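Local coordinates for protein glycoside Hydrolase (Bacteroides uniformis, PDB 5TA0) that probably cleaves agarose chains as a family 86 glycoside hydrolase, serving an agarose-degrading pathway of a human intestinal bacterium, at residues Y414-D419 against P488-Y493; I621-P626 against G630-V635. All coordinates share one frame; numbering follows the deposited sequence.

Interaction 1 comes first along the chain and closes before interaction 2 opens; their centres lie about 42 Å apart and their nearest atoms about 25 Å, so the two do not touch. They share no sheet. In interaction 1 the short helix 411-416, which packs near helix 340-358 of the barrel, meets strand 487-495, an outermost strand of a nine-stranded mixed sheet. In interaction 2 strand 619-624 of a four-stranded antiparallel sheet faces strand 631-642 of a five-stranded mixed sheet. The first thus probably joins the helix after the barrel to a β-sandwich domain, and the second packs two sheets together inside the C-terminal β domain. Both rest mainly on apolar contacts, interaction 2 including a phenyl ring.

Interaction 1 of 2, residues Y414-D419 against P488-Y493; sequences YQLWKD and PILDVY. With EDO (1,2-ethanediol), chain O.
Leu490 reaches from strand 487-495 to the last turn of helix 411-416 and lays one methyl on each of two successive residues, Gln415 and Leu416. Its CG stands anti to the backbone N (chi1 -178°), which carries the fork outward from the strand and over the helix. The tighter branch is CD2, which presses on Gln415 CB at 3.4 Å and also passes 3.9 Å from Gln415 OE1. The other branch meets its like, Leu490 CD1 lying 4.1 Å from Leu416 CD1. Gln415 therefore offers the root of its chain to the leucine, while its extended outer part takes the amide on to Tyr77, whose OH is hydrogen-bonded to NE2. On the neighbouring strand Arg476 binds the backbone O of Leu416 and of Lys418 and forms a salt bridge with Asp419, tying the end of the helix to the same sheet.

Just before Gln415, Tyr414 points its CB away from the strand, and its side chain touches Ile49, Val79 and Met391. Its OH is hydrogen-bonded to Asn50 O and accepts a bond from O1 of an ethanediol, probably from the crystallisation liquor, with OH and O1 3.0 Å apart; the diol is also bonded to Thr350. A phenylalanine at Tyr414 would keep the ring but would probably leave the Asn50 carbonyl without its hydroxyl mate and cost the diol one of these two partners. Between helix and strand themselves the contact is apolar, which implies that fit and not polarity decides it; the polar bonds of Arg476 probably anchor the helix end.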
loop_
_atom_site.group_PDB
_atom_site.type_symbol
_atom_site.label_atom_id
_atom_site.label_comp_id
_atom_site.label_asym_id
_atom_site.label_seq_id
_atom_site.Cartn_x
_atom_site.Cartn_y
_atom_site.Cartn_z
ATOM N N TYR A 414 -8.626 -13.500 0.295
ATOM C CA TYR A 414 -9.994 -13.012 0.127
ATOM C C TYR A 414 -10.991 -13.828 0.950
ATOM O O TYR A 414 -11.999 -13.304 1.398
ATOM C CB TYR A 414 -10.356 -12.912 -1.374
ATOM C CG TYR A 414 -9.360 -12.015 -2.066
ATOM C CD1 TYR A 414 -8.227 -12.527 -2.695
ATOM C CD2 TYR A 414 -9.488 -10.635 -1.995
ATOM C CE1 TYR A 414 -7.276 -11.688 -3.265
ATOM C CE2 TYR A 414 -8.555 -9.771 -2.560
ATOM C CZ TYR A 414 -7.436 -10.299 -3.191
ATOM O OH TYR A 414 -6.450 -9.489 -3.718
ATOM N N GLN A 415 -10.677 -15.106 1.189
ATOM C CA GLN A 415 -11.449 -15.929 2.097
ATOM C C GLN A 415 -11.289 -15.439 3.534
ATOM O O GLN A 415 -12.270 -15.323 4.291
ATOM C CB GLN A 415 -11.043 -17.410 1.955
ATOM C CG GLN A 415 -11.474 -17.981 0.625
ATOM C CD GLN A 415 -10.837 -19.298 0.254
ATOM O OE1 GLN A 415 -9.743 -19.636 0.683
ATOM N NE2 GLN A 415 -11.528 -20.028 -0.606
ATOM N N LEU A 416 -10.076 -15.088 3.911
ATOM C CA LEU A 416 -9.805 -14.601 5.256
ATOM C C LEU A 416 -10.558 -13.305 5.551
ATOM O O LEU A 416 -11.110 -13.147 6.638
ATOM C CB LEU A 416 -8.303 -14.396 5.450
ATOM C CG LEU A 416 -7.793 -13.806 6.755
ATOM C CD1 LEU A 416 -8.065 -14.742 7.916
ATOM C CD2 LEU A 416 -6.311 -13.504 6.642
ATOM N N TRP A 417 -10.556 -12.391 4.579
ATOM C CA TRP A 417 -11.153 -11.060 4.758
ATOM C C TRP A 417 -12.614 -10.993 4.323
ATOM O O TRP A 417 -13.213 -9.918 4.300
ATOM C CB TRP A 417 -10.301 -10.003 4.006
ATOM C CG TRP A 417 -9.014 -9.713 4.722
ATOM C CD1 TRP A 417 -7.811 -10.396 4.592
ATOM C CD2 TRP A 417 -8.776 -8.701 5.714
ATOM N NE1 TRP A 417 -6.884 -9.872 5.435
ATOM C CE2 TRP A 417 -7.445 -8.833 6.137
ATOM C CE3 TRP A 417 -9.561 -7.690 6.283
ATOM C CZ2 TRP A 417 -6.877 -7.978 7.094
ATOM C CZ3 TRP A 417 -8.991 -6.844 7.211
ATOM C CH2 TRP A 417 -7.681 -6.991 7.617
ATOM N N LYS A 418 -13.224 -12.126 3.970
ATOM C CA LYS A 418 -14.630 -12.153 3.544
ATOM C C LYS A 418 -15.514 -11.523 4.644
ATOM O O LYS A 418 -15.290 -11.739 5.835
ATOM C CB LYS A 418 -15.071 -13.595 3.244
ATOM C CG LYS A 418 -16.383 -13.715 2.516
ATOM C CD LYS A 418 -16.786 -15.168 2.335
ATOM C CE LYS A 418 -17.987 -15.343 1.432
ATOM N NZ LYS A 418 -19.243 -14.794 2.019
ATOM N N ASP A 419 -16.465 -10.695 4.218
ATOM C CA ASP A 419 -17.459 -10.090 5.104
ATOM C C ASP A 419 -16.957 -8.905 5.912
ATOM O O ASP A 419 -17.787 -8.150 6.426
ATOM C CB ASP A 419 -18.111 -11.101 6.077
ATOM C CG ASP A 419 -18.563 -12.366 5.408
ATOM O OD1 ASP A 419 -19.377 -12.263 4.482
ATOM O OD2 ASP A 419 -18.096 -13.463 5.813
ATOM N N PRO A 488 0.260 -23.046 2.894
ATOM C CA PRO A 488 -0.602 -22.238 3.732
ATOM C C PRO A 488 -1.897 -22.962 4.053
ATOM O O PRO A 488 -2.469 -23.658 3.209
ATOM C CB PRO A 488 -0.859 -20.998 2.861
ATOM C CG PRO A 488 -0.796 -21.514 1.471
ATOM C CD PRO A 488 0.276 -22.585 1.498
ATOM N N ILE A 489 -2.363 -22.754 5.277
ATOM C CA ILE A 489 -3.612 -23.315 5.767
ATOM C C ILE A 489 -4.504 -22.157 6.205
ATOM O O ILE A 489 -4.034 -21.256 6.893
ATOM C CB ILE A 489 -3.357 -24.238 6.985
ATOM C CG1 ILE A 489 -2.460 -25.418 6.592
ATOM C CG2 ILE A 489 -4.670 -24.705 7.613
ATOM C CD1 ILE A 489 -3.055 -26.376 5.602
ATOM N N LEU A 490 -5.768 -22.209 5.791
ATOM C CA LEU A 490 -6.809 -21.338 6.335
ATOM C C LEU A 490 -7.755 -22.192 7.164
ATOM O O LEU A 490 -8.636 -22.862 6.617
ATOM C CB LEU A 490 -7.577 -20.612 5.219
ATOM C CG LEU A 490 -8.668 -19.634 5.703
ATOM C CD1 LEU A 490 -8.105 -18.601 6.676
ATOM C CD2 LEU A 490 -9.280 -18.953 4.479
ATOM N N ASP A 491 -7.546 -22.177 8.478
ATOM C CA ASP A 491 -8.417 -22.902 9.414
ATOM C C ASP A 491 -9.597 -22.020 9.779
ATOM O O ASP A 491 -9.388 -20.917 10.294
ATOM C CB ASP A 491 -7.688 -23.215 10.723
ATOM C CG ASP A 491 -6.868 -24.479 10.686
ATOM O OD1 ASP A 491 -7.070 -25.350 9.819
ATOM O OD2 ASP A 491 -6.010 -24.581 11.579
ATOM N N VAL A 492 -10.806 -22.540 9.590
ATOM C CA VAL A 492 -12.057 -21.804 9.879
ATOM C C VAL A 492 -12.894 -22.715 10.764
ATOM O O VAL A 492 -13.223 -23.835 10.353
ATOM C CB VAL A 492 -12.821 -21.439 8.589
ATOM C CG1 VAL A 492 -14.120 -20.689 8.906
ATOM C CG2 VAL A 492 -11.932 -20.612 7.661
ATOM N N TYR A 493 -13.222 -22.256 11.959
ATOM C CA TYR A 493 -13.973 -23.111 12.891
ATOM C C TYR A 493 -14.765 -22.287 13.866
ATOM O O TYR A 493 -14.458 -21.125 14.112
ATOM C CB TYR A 493 -13.038 -24.069 13.631
ATOM C CG TYR A 493 -11.992 -23.430 14.504
ATOM C CD1 TYR A 493 -10.749 -23.083 13.985
ATOM C CD2 TYR A 493 -12.234 -23.161 15.853
ATOM C CE1 TYR A 493 -9.781 -22.513 14.781
ATOM C CE2 TYR A 493 -11.273 -22.587 16.657
ATOM C CZ TYR A 493 -10.037 -22.277 16.123
ATOM O OH TYR A 493 -9.097 -21.697 16.921
HETATM C C1 EDO O . -3.599 -11.321 -2.679
HETATM O O1 EDO O . -4.164 -10.289 -1.927
HETATM C C2 EDO O . -2.574 -11.921 -1.749
HETATM O O2 EDO O . -1.366 -11.228 -2.046
#

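Interaction 2 of 2, residues I621-P626 against G630-V635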
loop_
_atom_site.group_PDB
_atom_site.type_symbol
_atom_site.label_atom_id
_atom_site.label_comp_id
_atom_site.label_asym_id
_atom_site.label_seq_id
_atom_site.Cartn_x
_atom_site.Cartn_y
_atom_site.Cartn_z
ATOM N N ILE A 621 10.512 18.091 22.093
ATOM C CA ILE A 621 10.944 16.707 22.166
ATOM C C ILE A 621 12.450 16.701 21.918
ATOM O O ILE A 621 12.889 17.098 20.833
ATOM C CB ILE A 621 10.189 15.849 21.127
ATOM C CG1 ILE A 621 8.697 15.776 21.515
ATOM C CG2 ILE A 621 10.824 14.466 21.023
ATOM C CD1 ILE A 621 7.747 15.313 20.419
ATOM N N SER A 622 13.225 16.284 22.924
ATOM C CA SER A 622 14.685 16.327 22.882
ATOM C C SER A 622 15.239 14.910 22.868
ATOM O O SER A 622 14.828 14.082 23.664
ATOM C CB SER A 622 15.183 17.106 24.110
ATOM O OG SER A 622 16.518 16.825 24.433
ATOM N N LEU A 623 16.185 14.656 21.969
ATOM C CA LEU A 623 16.862 13.368 21.859
ATOM C C LEU A 623 18.358 13.537 22.024
ATOM O O LEU A 623 18.937 14.449 21.466
ATOM C CB LEU A 623 16.603 12.732 20.498
ATOM C CG LEU A 623 15.159 12.369 20.180
ATOM C CD1 LEU A 623 15.058 11.986 18.717
ATOM C CD2 LEU A 623 14.690 11.227 21.048
ATOM N N LYS A 624 18.978 12.646 22.785
ATOM C CA LYS A 624 20.436 12.658 22.930
ATOM C C LYS A 624 20.963 11.247 22.851
ATOM O O LYS A 624 20.613 10.412 23.669
ATOM C CB LYS A 624 20.866 13.305 24.250
ATOM C CG LYS A 624 22.376 13.466 24.360
ATOM C CD LYS A 624 22.792 13.970 25.735
ATOM C CE LYS A 624 22.397 15.399 25.945
ATOM N NZ LYS A 624 23.073 15.924 27.161
ATOM N N PHE A 625 21.823 11.005 21.865
ATOM C CA PHE A 625 22.409 9.692 21.647
ATOM C C PHE A 625 23.819 9.651 22.231
ATOM O O PHE A 625 24.485 10.688 22.269
ATOM C CB PHE A 625 22.477 9.398 20.147
ATOM C CG PHE A 625 21.122 9.218 19.492
ATOM C CD1 PHE A 625 20.590 7.945 19.300
ATOM C CD2 PHE A 625 20.387 10.321 19.082
ATOM C CE1 PHE A 625 19.342 7.780 18.682
ATOM C CE2 PHE A 625 19.134 10.157 18.480
ATOM C CZ PHE A 625 18.622 8.893 18.297
ATOM N N PRO A 626 24.270 8.450 22.643
ATOM C CA PRO A 626 25.622 8.283 23.216
ATOM C C PRO A 626 26.734 8.134 22.171
ATOM O O PRO A 626 27.919 8.129 22.536
ATOM C CB PRO A 626 25.488 6.992 24.009
ATOM C CG PRO A 626 24.512 6.177 23.229
ATOM C CD PRO A 626 23.498 7.201 22.759
ATOM N N GLY A 630 24.479 8.648 11.639
ATOM C CA GLY A 630 23.093 8.446 11.231
ATOM C C GLY A 630 22.250 9.690 11.444
ATOM O O GLY A 630 22.743 10.780 11.726
ATOM N N HIS A 631 20.939 9.491 11.321
ATOM C CA HIS A 631 19.978 10.586 11.377
ATOM C C HIS A 631 18.739 10.223 12.148
ATOM O O HIS A 631 18.340 9.055 12.193
ATOM C CB HIS A 631 19.505 10.960 9.964
ATOM C CG HIS A 631 20.558 11.562 9.088
ATOM N ND1 HIS A 631 21.500 10.803 8.424
ATOM C CD2 HIS A 631 20.788 12.844 8.733
ATOM C CE1 HIS A 631 22.271 11.603 7.708
ATOM N NE2 HIS A 631 21.874 12.844 7.886
ATOM N N VAL A 632 18.133 11.242 12.732
ATOM C CA VAL A 632 16.703 11.196 13.075
ATOM C C VAL A 632 15.978 11.709 11.834
ATOM O O VAL A 632 16.123 12.869 11.461
ATOM C CB VAL A 632 16.380 12.086 14.283
ATOM C CG1 VAL A 632 14.897 12.032 14.601
ATOM C CG2 VAL A 632 17.224 11.674 15.491
ATOM N N SER A 633 15.241 10.812 11.163
ATOM C CA SER A 633 14.544 11.172 9.934
ATOM C C SER A 633 13.314 12.037 10.227
ATOM O O SER A 633 13.144 13.088 9.628
ATOM C CB SER A 633 14.163 9.932 9.128
ATOM O OG SER A 633 13.473 9.009 9.919
ATOM N N THR A 634 12.481 11.583 11.167
ATOM C CA THR A 634 11.247 12.288 11.531
ATOM C C THR A 634 10.940 12.094 13.000
ATOM O O THR A 634 11.275 11.059 13.586
ATOM C CB THR A 634 10.021 11.794 10.712
ATOM O OG1 THR A 634 9.819 10.404 10.931
ATOM C CG2 THR A 634 10.186 12.068 9.232
ATOM N N VAL A 635 10.264 13.090 13.568
ATOM C CA VAL A 635 9.596 12.974 14.849
ATOM C C VAL A 635 8.169 13.445 14.652
ATOM O O VAL A 635 7.939 14.581 14.255
ATOM C CB VAL A 635 10.302 13.788 15.948
ATOM C CG1 VAL A 635 9.540 13.661 17.254
ATOM C CG2 VAL A 635 11.748 13.318 16.100
#
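With the hydroxyl of Ser622 hydrogen-bonded to Glu544 on the far side of the strand, the flanking residues Ile621 and Leu623 turn the other way and meet Val635 and Val632 in a wholly apolar layer. Val632 stands between two partners. Its CG2 methyl lies 3.9 Å from Leu623 CD1 and equally 3.9 Å from Phe625 CE2, approaching the phenyl ring at a slant. The CG1 branch adds a second touch on the leucine, 4.1 Å from Leu623 CD1. Phe625 gets there because its CG lies beside the backbone N, bringing the ring back along the strand to Val632.

At the other end Val635 CG1 rests 4.0 Å from Ile621 CD1, and the two side chains run alongside one another, pointing opposite ways. Val632 and Val635 are three residues apart, yet both point at the facing strand, where strict alternation would put them on opposite faces. Ser633, with helix-like backbone angles of -74° and -50°, supplies the irregularity that brings them to the same side.

The segment axes lie 10.4 Å apart at 157°, a spacing that fits two sheets packed face to face and not hydrogen-bonded neighbours. Strand 619-624 instead pairs with strands 545-549 and 577-580, and strand 631-642 runs between 523-538 and 558-568. Leu566 from 558-568 touches both Phe625 and Val632, while Phe547 from 545-549 lies on Val632 and Val635, so each sheet adds residues to the interior of this C-terminal β-sandwich.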